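Local coordinates for erythrocyte membrane protein 1 (Plasmodium falciparum, PDB 2XU0) that probably binds host cell surface receptors through its adhesive domains, the N-terminal segment and first Duffy-binding-like domain making up the rosetting part described here, at residues A[400-405]-A[419-424]; A[393-398]-A[431-436]; A[20-25]-A[315-320]. The protein carries 10 engineered substitutions. All coordinates share one frame; numbering follows the deposited sequence. Where two conformers were deposited one is given.

Contact 1 of 3, residues A[400-405]-A[419-424]; sequences MEIQKW and ENLDKK. With PRO (proline), chain B.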
loop_
_atom_site.group_PDB
_atom_site.type_symbol
_atom_site.label_atom_id
_atom_site.label_comp_id
_atom_site.label_asym_id
_atom_site.label_seq_id
_atom_site.Cartn_x
_atom_site.Cartn_y
_atom_site.Cartn_z
ATOM N N MET A 400 16.347 -10.335 2.958
ATOM C CA MET A 400 17.443 -9.600 2.342
ATOM C C MET A 400 17.620 -8.198 2.944
ATOM O O MET A 400 18.750 -7.819 3.198
ATOM C CB MET A 400 17.244 -9.507 0.830
ATOM C CG MET A 400 17.450 -10.842 0.122
ATOM S SD MET A 400 16.752 -10.839 -1.538
ATOM C CE MET A 400 17.984 -9.855 -2.406
ATOM N N GLU A 401 16.501 -7.443 3.191
ATOM C CA GLU A 401 16.552 -6.109 3.812
ATOM C C GLU A 401 17.069 -6.206 5.246
ATOM O O GLU A 401 17.912 -5.406 5.633
ATOM C CB GLU A 401 15.186 -5.369 3.726
ATOM C CG GLU A 401 14.770 -5.031 2.302
ATOM C CD GLU A 401 15.754 -4.142 1.556
ATOM O OE1 GLU A 401 15.665 -2.904 1.702
ATOM O OE2 GLU A 401 16.627 -4.678 0.840
ATOM N N ILE A 402 16.591 -7.202 6.010
ATOM C CA ILE A 402 17.029 -7.488 7.375
ATOM C C ILE A 402 18.550 -7.848 7.383
ATOM O O ILE A 402 19.292 -7.325 8.221
ATOM C CB ILE A 402 16.136 -8.604 8.005
ATOM C CG1 ILE A 402 14.742 -8.083 8.424
ATOM C CG2 ILE A 402 16.839 -9.336 9.173
ATOM C CD1 ILE A 402 14.681 -7.001 9.575
ATOM N N GLN A 403 18.995 -8.721 6.440
ATOM C CA GLN A 403 20.403 -9.167 6.291
ATOM C C GLN A 403 21.323 -8.020 5.897
ATOM O O GLN A 403 22.465 -7.954 6.370
ATOM C CB GLN A 403 20.551 -10.323 5.272
ATOM C CG GLN A 403 19.983 -11.676 5.732
ATOM C CD GLN A 403 20.438 -12.091 7.111
ATOM O OE1 GLN A 403 19.624 -12.271 8.020
ATOM N NE2 GLN A 403 21.745 -12.208 7.313
ATOM N N LYS A 404 20.825 -7.124 5.026
ATOM C CA LYS A 404 21.542 -5.933 4.599
ATOM C C LYS A 404 21.832 -5.086 5.859
ATOM O O LYS A 404 22.955 -4.626 6.018
ATOM C CB LYS A 404 20.701 -5.160 3.572
ATOM C CG LYS A 404 21.227 -3.778 3.220
ATOM C CD LYS A 404 20.255 -3.002 2.349
ATOM C CE LYS A 404 19.060 -2.486 3.116
ATOM N NZ LYS A 404 18.271 -1.556 2.283
ATOM N N TRP A 405 20.852 -4.968 6.786
ATOM C CA TRP A 405 21.011 -4.213 8.028
ATOM C C TRP A 405 22.092 -4.799 8.934
ATOM O O TRP A 405 22.909 -4.045 9.468
ATOM C CB TRP A 405 19.674 -4.077 8.792
ATOM C CG TRP A 405 19.862 -3.499 10.162
ATOM C CD1 TRP A 405 20.145 -2.199 10.468
ATOM C CD2 TRP A 405 19.958 -4.233 11.389
ATOM N NE1 TRP A 405 20.386 -2.073 11.816
ATOM C CE2 TRP A 405 20.294 -3.309 12.403
ATOM C CE3 TRP A 405 19.818 -5.589 11.727
ATOM C CZ2 TRP A 405 20.465 -3.693 13.740
ATOM C CZ3 TRP A 405 19.993 -5.970 13.048
ATOM C CH2 TRP A 405 20.313 -5.029 14.038
ATOM N N GLU A 419 17.015 -1.106 12.545
ATOM C CA GLU A 419 17.599 -1.239 13.899
ATOM C C GLU A 419 16.423 -1.416 14.894
ATOM O O GLU A 419 16.441 -2.335 15.703
ATOM C CB GLU A 419 18.426 0.023 14.270
ATOM C CG GLU A 419 19.900 -0.235 14.547
ATOM C CD GLU A 419 20.878 0.590 13.729
ATOM O OE1 GLU A 419 20.853 1.839 13.839
ATOM O OE2 GLU A 419 21.711 -0.015 13.017
ATOM N N ASN A 420 15.374 -0.575 14.774
ATOM C CA ASN A 420 14.177 -0.635 15.613
ATOM C C ASN A 420 13.350 -1.902 15.450
ATOM O O ASN A 420 12.798 -2.361 16.438
ATOM C CB ASN A 420 13.308 0.594 15.430
ATOM C CG ASN A 420 13.732 1.722 16.319
ATOM O OD1 ASN A 420 13.307 1.815 17.477
ATOM N ND2 ASN A 420 14.618 2.576 15.813
ATOM N N LEU A 421 13.225 -2.447 14.219
ATOM C CA LEU A 421 12.491 -3.697 13.954
ATOM C C LEU A 421 13.165 -4.848 14.680
ATOM O O LEU A 421 12.488 -5.723 15.222
ATOM C CB LEU A 421 12.472 -4.037 12.446
ATOM C CG LEU A 421 11.433 -3.378 11.579
ATOM C CD1 LEU A 421 11.696 -3.703 10.137
ATOM C CD2 LEU A 421 10.013 -3.817 11.972
ATOM N N ASP A 422 14.498 -4.855 14.639
ATOM C CA ASP A 422 15.364 -5.835 15.290
ATOM C C ASP A 422 15.217 -5.791 16.804
ATOM O O ASP A 422 15.088 -6.853 17.406
ATOM C CB ASP A 422 16.827 -5.615 14.894
ATOM C CG ASP A 422 17.792 -6.522 15.628
ATOM O OD1 ASP A 422 17.908 -7.703 15.239
ATOM O OD2 ASP A 422 18.461 -6.038 16.567
ATOM N N LYS A 423 15.224 -4.576 17.414
ATOM C CA LYS A 423 15.055 -4.352 18.854
ATOM C C LYS A 423 13.764 -4.997 19.340
ATOM O O LYS A 423 13.744 -5.592 20.417
ATOM C CB LYS A 423 15.083 -2.851 19.201
ATOM C CG LYS A 423 16.490 -2.334 19.484
ATOM C CD LYS A 423 16.517 -0.821 19.672
ATOM C CE LYS A 423 17.903 -0.257 19.484
ATOM N NZ LYS A 423 17.861 1.207 19.237
ATOM N N LYS A 424 12.705 -4.928 18.508
ATOM C CA LYS A 424 11.421 -5.581 18.745
ATOM C C LYS A 424 11.550 -7.030 18.196
ATOM O O LYS A 424 12.657 -7.439 17.853
ATOM C CB LYS A 424 10.291 -4.751 18.125
ATOM C CG LYS A 424 10.318 -3.313 18.634
ATOM C CD LYS A 424 9.275 -2.402 17.998
ATOM C CE LYS A 424 9.231 -1.043 18.669
ATOM N NZ LYS A 424 10.474 -0.249 18.441
HETATM N N PRO B . 19.015 -13.991 -2.579
HETATM C CA PRO B . 18.296 -15.097 -3.238
HETATM C C PRO B . 17.221 -14.580 -4.195
HETATM O O PRO B . 16.687 -13.461 -3.947
HETATM C CB PRO B . 17.678 -15.881 -2.058
HETATM C CG PRO B . 17.657 -14.914 -0.893
HETATM C CD PRO B . 18.832 -13.999 -1.109
HETATM O OXT PRO B . 16.877 -15.310 -5.157
#

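Contact 2 of 3, residues A[393-398]-A[431-436]; sequences KQNLKY and KFLNLL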
loop_
_atom_site.group_PDB
_atom_site.type_symbol
_atom_site.label_atom_id
_atom_site.label_comp_id
_atom_site.label_asym_id
_atom_site.label_seq_id
_atom_site.Cartn_x
_atom_site.Cartn_y
_atom_site.Cartn_z
ATOM N N LYS A 393 8.222 -13.871 -3.107
ATOM C CA LYS A 393 9.203 -12.884 -3.590
ATOM C C LYS A 393 9.446 -11.794 -2.569
ATOM O O LYS A 393 10.572 -11.356 -2.418
ATOM C CB LYS A 393 8.748 -12.252 -4.893
ATOM C CG LYS A 393 8.855 -13.171 -6.110
ATOM C CD LYS A 393 8.388 -12.416 -7.294
ATOM C CE LYS A 393 9.110 -12.831 -8.546
ATOM N NZ LYS A 393 8.211 -13.618 -9.427
ATOM N N GLN A 394 8.390 -11.359 -1.873
ATOM C CA GLN A 394 8.469 -10.300 -0.856
ATOM C C GLN A 394 9.010 -10.835 0.453
ATOM O O GLN A 394 9.706 -10.143 1.189
ATOM C CB GLN A 394 7.111 -9.647 -0.687
ATOM C CG GLN A 394 6.778 -8.793 -1.887
ATOM C CD GLN A 394 5.349 -8.335 -1.814
ATOM O OE1 GLN A 394 4.401 -9.120 -1.962
ATOM N NE2 GLN A 394 5.183 -7.079 -1.510
ATOM N N ASN A 395 8.748 -12.105 0.699
ATOM C CA ASN A 395 9.214 -12.867 1.840
ATOM C C ASN A 395 10.736 -12.903 1.779
ATOM O O ASN A 395 11.405 -12.652 2.781
ATOM C CB ASN A 395 8.632 -14.284 1.741
ATOM C CG ASN A 395 8.880 -15.186 2.900
ATOM O OD1 ASN A 395 9.995 -15.321 3.415
ATOM N ND2 ASN A 395 7.844 -15.885 3.281
ATOM N N LEU A 396 11.281 -13.188 0.596
ATOM C CA LEU A 396 12.722 -13.210 0.361
ATOM C C LEU A 396 13.320 -11.797 0.479
ATOM O O LEU A 396 14.373 -11.631 1.099
ATOM C CB LEU A 396 13.045 -13.808 -1.033
ATOM C CG LEU A 396 12.834 -15.300 -1.188
ATOM C CD1 LEU A 396 12.772 -15.685 -2.647
ATOM C CD2 LEU A 396 13.947 -16.077 -0.529
ATOM N N LYS A 397 12.663 -10.801 -0.111
ATOM C CA LYS A 397 13.139 -9.423 -0.065
ATOM C C LYS A 397 13.237 -8.933 1.372
ATOM O O LYS A 397 14.154 -8.180 1.674
ATOM C CB LYS A 397 12.238 -8.478 -0.900
ATOM C CG LYS A 397 12.842 -7.050 -1.107
ATOM C CD LYS A 397 14.127 -7.130 -1.893
ATOM C CE LYS A 397 14.675 -5.823 -2.381
ATOM N NZ LYS A 397 15.912 -6.062 -3.170
ATOM N N TYR A 398 12.275 -9.321 2.237
ATOM C CA TYR A 398 12.245 -8.966 3.649
ATOM C C TYR A 398 13.508 -9.489 4.334
ATOM O O TYR A 398 14.221 -8.724 4.991
ATOM C CB TYR A 398 10.970 -9.485 4.360
ATOM C CG TYR A 398 10.903 -9.033 5.802
ATOM C CD1 TYR A 398 10.450 -7.759 6.130
ATOM C CD2 TYR A 398 11.462 -9.804 6.824
ATOM C CE1 TYR A 398 10.472 -7.297 7.448
ATOM C CE2 TYR A 398 11.452 -9.366 8.153
ATOM C CZ TYR A 398 10.973 -8.103 8.457
ATOM O OH TYR A 398 10.983 -7.632 9.752
ATOM N N LYS A 431 7.885 -13.349 12.805
ATOM C CA LYS A 431 7.288 -12.293 13.638
ATOM C C LYS A 431 6.714 -11.154 12.785
ATOM O O LYS A 431 5.678 -10.607 13.127
ATOM C CB LYS A 431 8.262 -11.765 14.710
ATOM C CG LYS A 431 8.870 -12.856 15.590
ATOM C CD LYS A 431 7.874 -13.534 16.538
ATOM C CE LYS A 431 8.394 -14.866 17.029
ATOM N NZ LYS A 431 7.576 -15.406 18.148
ATOM N N PHE A 432 7.376 -10.813 11.675
ATOM C CA PHE A 432 6.881 -9.786 10.768
ATOM C C PHE A 432 5.615 -10.272 10.037
ATOM O O PHE A 432 4.719 -9.464 9.799
ATOM C CB PHE A 432 7.983 -9.275 9.793
ATOM C CG PHE A 432 7.449 -8.176 8.896
ATOM C CD1 PHE A 432 7.405 -6.859 9.335
ATOM C CD2 PHE A 432 6.943 -8.471 7.630
ATOM C CE1 PHE A 432 6.830 -5.858 8.541
ATOM C CE2 PHE A 432 6.383 -7.474 6.836
ATOM C CZ PHE A 432 6.331 -6.169 7.295
ATOM N N LEU A 433 5.533 -11.583 9.697
ATOM C CA LEU A 433 4.368 -12.153 9.037
ATOM C C LEU A 433 3.116 -12.131 9.927
ATOM O O LEU A 433 2.020 -11.929 9.401
ATOM C CB LEU A 433 4.617 -13.554 8.415
ATOM C CG LEU A 433 5.585 -13.615 7.213
ATOM C CD1 LEU A 433 5.805 -15.062 6.744
ATOM C CD2 LEU A 433 5.083 -12.803 6.038
ATOM N N ASN A 434 3.298 -12.242 11.258
ATOM C CA ASN A 434 2.230 -12.140 12.264
ATOM C C ASN A 434 1.615 -10.751 12.203
ATOM O O ASN A 434 0.415 -10.629 12.366
ATOM C CB ASN A 434 2.767 -12.357 13.705
ATOM C CG ASN A 434 3.302 -13.725 14.048
ATOM O OD1 ASN A 434 4.125 -13.873 14.959
ATOM N ND2 ASN A 434 2.821 -14.764 13.379
ATOM N N LEU A 435 2.423 -9.707 11.952
ATOM C CA LEU A 435 1.920 -8.328 11.819
ATOM C C LEU A 435 0.991 -8.219 10.591
ATOM O O LEU A 435 -0.037 -7.532 10.656
ATOM C CB LEU A 435 3.084 -7.329 11.681
ATOM C CG LEU A 435 4.117 -7.260 12.820
ATOM C CD1 LEU A 435 5.108 -6.102 12.595
ATOM C CD2 LEU A 435 3.461 -7.223 14.215
ATOM N N LEU A 436 1.348 -8.915 9.488
ATOM C CA LEU A 436 0.538 -8.920 8.272
ATOM C C LEU A 436 -0.792 -9.611 8.541
ATOM O O LEU A 436 -1.828 -9.098 8.112
ATOM C CB LEU A 436 1.280 -9.535 7.062
ATOM C CG LEU A 436 2.579 -8.841 6.623
ATOM C CD1 LEU A 436 3.174 -9.566 5.457
ATOM C CD2 LEU A 436 2.370 -7.334 6.301
#

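Contact 3 of 3, residues A[20-25]-A[315-320]; sequences KSARNV and WFEEWS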
loop_
_atom_site.group_PDB
_atom_site.type_symbol
_atom_site.label_atom_id
_atom_site.label_comp_id
_atom_site.label_asym_id
_atom_site.label_seq_id
_atom_site.Cartn_x
_atom_site.Cartn_y
_atom_site.Cartn_z
ATOM N N LYS A 20 -1.277 -4.318 16.997
ATOM C CA LYS A 20 -0.137 -5.060 16.449
ATOM C C LYS A 20 -0.271 -5.337 14.943
ATOM O O LYS A 20 0.391 -6.240 14.424
ATOM C CB LYS A 20 0.154 -6.335 17.268
ATOM C CG LYS A 20 0.872 -6.075 18.585
ATOM C CD LYS A 20 1.037 -7.371 19.345
ATOM C CE LYS A 20 1.648 -7.180 20.714
ATOM N NZ LYS A 20 1.443 -8.376 21.574
ATOM N N SER A 21 -1.083 -4.529 14.217
ATOM C CA SER A 21 -1.174 -4.631 12.750
ATOM C C SER A 21 0.136 -4.042 12.246
ATOM O O SER A 21 0.745 -3.222 12.967
ATOM C CB SER A 21 -2.350 -3.800 12.218
ATOM O OG SER A 21 -2.103 -2.405 12.320
ATOM N N ALA A 22 0.603 -4.466 11.050
ATOM C CA ALA A 22 1.863 -3.941 10.505
ATOM C C ALA A 22 1.809 -2.461 10.358
ATOM O O ALA A 22 2.787 -1.824 10.675
ATOM C CB ALA A 22 2.209 -4.601 9.152
ATOM N N ARG A 23 0.664 -1.890 9.872
ATOM C CA ARG A 23 0.511 -0.448 9.751
ATOM C C ARG A 23 0.765 0.255 11.082
ATOM O O ARG A 23 1.514 1.217 11.112
ATOM C CB ARG A 23 -0.866 -0.046 9.153
ATOM C CG ARG A 23 -0.946 1.486 8.876
ATOM C CD ARG A 23 -2.274 1.938 8.250
ATOM N NE ARG A 23 -3.425 1.706 9.130
ATOM C CZ ARG A 23 -3.819 2.541 10.094
ATOM N NH1 ARG A 23 -3.159 3.670 10.319
ATOM N NH2 ARG A 23 -4.856 2.235 10.860
ATOM N N ASN A 24 0.137 -0.197 12.164
ATOM C CA ASN A 24 0.322 0.399 13.482
ATOM C C ASN A 24 1.742 0.267 13.993
ATOM O O ASN A 24 2.314 1.249 14.481
ATOM C CB ASN A 24 -0.720 -0.170 14.518
ATOM C CG ASN A 24 -2.052 0.482 14.374
ATOM O OD1 ASN A 24 -2.130 1.657 14.033
ATOM N ND2 ASN A 24 -3.130 -0.258 14.588
ATOM N N VAL A 25 2.335 -0.926 13.851
ATOM C CA VAL A 25 3.719 -1.140 14.314
ATOM C C VAL A 25 4.706 -0.273 13.499
ATOM O O VAL A 25 5.573 0.354 14.083
ATOM C CB VAL A 25 4.083 -2.649 14.328
ATOM C CG1 VAL A 25 5.589 -2.882 14.475
ATOM C CG2 VAL A 25 3.299 -3.382 15.426
ATOM N N TRP A 315 4.979 -1.197 0.923
ATOM C CA TRP A 315 4.401 -1.919 -0.209
ATOM C C TRP A 315 3.954 -3.318 0.126
ATOM O O TRP A 315 2.929 -3.754 -0.384
ATOM C CB TRP A 315 5.354 -1.947 -1.409
ATOM C CG TRP A 315 5.599 -0.619 -2.082
ATOM C CD1 TRP A 315 4.935 0.563 -1.874
ATOM C CD2 TRP A 315 6.443 -0.412 -3.232
ATOM N NE1 TRP A 315 5.394 1.521 -2.765
ATOM C CE2 TRP A 315 6.292 0.939 -3.629
ATOM C CE3 TRP A 315 7.316 -1.243 -3.961
ATOM C CZ2 TRP A 315 7.026 1.490 -4.702
ATOM C CZ3 TRP A 315 8.064 -0.689 -5.000
ATOM C CH2 TRP A 315 7.925 0.661 -5.354
ATOM N N PHE A 316 4.716 -4.023 0.985
ATOM C CA PHE A 316 4.389 -5.372 1.393
ATOM C C PHE A 316 3.144 -5.321 2.308
ATOM O O PHE A 316 2.294 -6.196 2.218
ATOM C CB PHE A 316 5.631 -5.992 2.107
ATOM C CG PHE A 316 5.674 -7.489 2.331
ATOM C CD1 PHE A 316 4.682 -8.324 1.809
ATOM C CD2 PHE A 316 6.695 -8.067 3.092
ATOM C CE1 PHE A 316 4.726 -9.715 2.017
ATOM C CE2 PHE A 316 6.720 -9.449 3.329
ATOM C CZ PHE A 316 5.753 -10.268 2.771
ATOM N N GLU A 317 3.030 -4.292 3.170
ATOM C CA GLU A 317 1.863 -4.139 4.053
ATOM C C GLU A 317 0.614 -3.858 3.180
ATOM O O GLU A 317 -0.442 -4.428 3.419
ATOM C CB GLU A 317 2.101 -3.012 5.095
ATOM C CG GLU A 317 0.951 -2.785 6.059
ATOM C CD GLU A 317 -0.204 -1.926 5.570
ATOM O OE1 GLU A 317 -0.022 -1.149 4.605
ATOM O OE2 GLU A 317 -1.310 -2.063 6.136
ATOM N N GLU A 318 0.743 -3.020 2.158
ATOM C CA GLU A 318 -0.392 -2.754 1.256
ATOM C C GLU A 318 -0.696 -3.990 0.403
ATOM O O GLU A 318 -1.864 -4.284 0.118
ATOM C CB GLU A 318 -0.067 -1.574 0.359
ATOM C CG GLU A 318 -1.208 -1.128 -0.543
ATOM C CD GLU A 318 -0.868 0.116 -1.322
ATOM O OE1 GLU A 318 0.262 0.632 -1.151
ATOM O OE2 GLU A 318 -1.750 0.619 -2.055
ATOM N N TRP A 319 0.354 -4.755 0.036
ATOM C CA TRP A 319 0.163 -5.973 -0.752
ATOM C C TRP A 319 -0.739 -6.917 0.020
ATOM O O TRP A 319 -1.699 -7.449 -0.537
ATOM C CB TRP A 319 1.507 -6.648 -1.095
ATOM C CG TRP A 319 1.342 -7.937 -1.851
ATOM C CD1 TRP A 319 1.324 -8.089 -3.209
ATOM C CD2 TRP A 319 1.054 -9.231 -1.297
ATOM N NE1 TRP A 319 1.071 -9.401 -3.535
ATOM C CE2 TRP A 319 0.901 -10.126 -2.383
ATOM C CE3 TRP A 319 0.983 -9.740 0.012
ATOM C CZ2 TRP A 319 0.668 -11.492 -2.199
ATOM C CZ3 TRP A 319 0.680 -11.079 0.196
ATOM C CH2 TRP A 319 0.509 -11.937 -0.904
ATOM N N SER A 320 -0.405 -7.153 1.286
ATOM C CA SER A 320 -1.138 -8.090 2.143
ATOM C C SER A 320 -2.583 -7.670 2.440
ATOM O O SER A 320 -3.480 -8.517 2.410
ATOM C CB SER A 320 -0.348 -8.401 3.415
ATOM O OG SER A 320 -0.254 -7.270 4.254
HETATM O O HOH W 1 -1.398 -3.358 8.402
#

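Contact 1 of 3, residues A[400-405]-A[419-424]
The indole N-H of Trp405 is bonded to the carboxylate of Glu419, with 2.7 Å between Trp405 NE1 and Glu419 OE2 and an N-H...O angle of 153°. The bond is somewhat bent, and the nitrogen meets OE2 from above the carboxylate plane, with ring and carboxylate steeply inclined to each other. Glu419 has two conformers, so the bond is probably made only part of the time. The backbone N of Glu419 lies over one face of the indole, near the rim, while its CD is at the ring edge. Trp405 spans the gap because its CG is anti to the backbone N (chi1 171°), which carries the ring across to helix 415-423. At the far end of the indole sits Asp422, one turn on; its OD2 comes within 3.3 Å of Trp405 CH2, oblique to the ring. The other oxygen, OD1, is hydrogen-bonded to Ser427, which anchors the carboxylate beside the ring. Deeper in, the apolar contact is looser, Ile402 CD1 lying 4.5 Å from Leu421 CD1. Facing another way, Met400 places SD 3.6 Å from O of a bound proline, a ligand that Asn126 and Gly127 also hold through their backbone N-H groups. The two helix axes cross at -100°, a nearly perpendicular helix-helix packing in the C-terminal subdomain of a Duffy-binding-like domain, with a tryptophan bridging the long helix and the short one that follows it.

Contact 2 of 3, residues A[393-398]-A[431-436]
Phe432 and Tyr398 form an offset stack, their ring centroids 4.4 Å apart and their planes inclined by 19°. The overlap is partial: Tyr398 CE1 sits over one face of Phe432, displaced toward its rim, 3.5 Å from Phe432 CG, while Phe432 CD2 lies above the tyrosine ring in the same displaced fashion. Each aromatic ring reaches across from its own helix with CG anti to the backbone N (chi1 -176° for Tyr398, -178° for Phe432). The tyrosine runs on past the ring of its partner, so that its hydroxyl ends beside the base of the phenylalanine side chain, with Tyr398 OH 3.4 Å from Phe432 CB. That hydroxyl is buried but satisfied, being hydrogen-bonded to the backbone O of Tyr426 in the loop ahead of helix 429-437. The stack joins the long helix 371-407 to a short one in the helical C-terminal subdomain of the Duffy-binding-like domain, and Ile429 of the short helix also packs on Tyr398. One residue further, Leu433 meets the long helix at Asn395, the two side chains crossing at about a right angle with Leu433 CD1 4.1 Å from Asn395 ND2, a plain van der Waals touch. Leu435 is turned to the N-terminal segment, where it rests on Ala22 and Val25, and Leu436 packs against Ala22 and also Ser320 of helix 311-338.

Contact 3 of 3, residues A[20-25]-A[315-320]
Glu317 leaves its helix toward the beginning of helix 22-39, and Ala22 and Arg23 meet different parts of its side chain. The methyl of Ala22 meets the aliphatic portion, Ala22 CB lying 3.8 Å from Glu317 CG. The carboxylate lies beside the next residue: Glu317 OE2 is 3.7 Å from Arg23 CB. With CG anti to the backbone N (chi1 -180°), the glutamate extends from its own helix, and a bend at chi2 (-82°) then brings the carboxylate beside Arg23 CB. Direct polar contact is replaced by a water, which accepts from Arg23 N at 2.9 Å and donates to Glu317 OE2 at 2.6 Å. This N-H belongs to the first turn of helix 22-39, so the helix start would be expected to favour the negative charge nearby. Ser21 is the N-cap of that helix, its OG accepting from Asn24 N over 3.1 Å in a nearly straight bond of 164°. The contact thus places the capped first turn of the N-terminal segment of PfEMP1 on helix 311-338 of the Duffy-binding-like domain, joining parts of the chain some 290 residues apart. Although opposite in charge, Arg23 and Glu317 form no salt bridge with each other, since the end of the arginine leads away and leaves Arg23 NE 5.3 Å from Glu317 OE2. Arg23 pairs instead with Glu17 and also bonds the backbone O of Phe279, whereas the other carboxylate oxygen of Glu317, OE1, is held by Arg194 of helix 186-204. One turn along helix 311-338 from Glu317, the hydroxyl of Ser320 donates to Glu317 O at 3.0 Å, approaching tilted from the carbonyl plane.

Overall arrangement
Contacts 1 and 2 share helix 371-407, which is met by the successive short helices 415-423 and 429-437; their centres are about 12 Å apart, and contact 1 is nested within the chain loop closed by contact 2. The two touch where Leu421 packs on Tyr398. Contact 3 opens and closes earlier in the chain, its centre about 10 Å from that of contact 2 and about 16 Å from that of contact 1. It adjoins contact 2 through Leu435 and Leu436, including a probable hydrogen bond from Ala22 N to Leu435 O. The N-terminal segment is thereby built into the helical body of the Duffy-binding-like domain, against both helix 311-338 and helix 429-437.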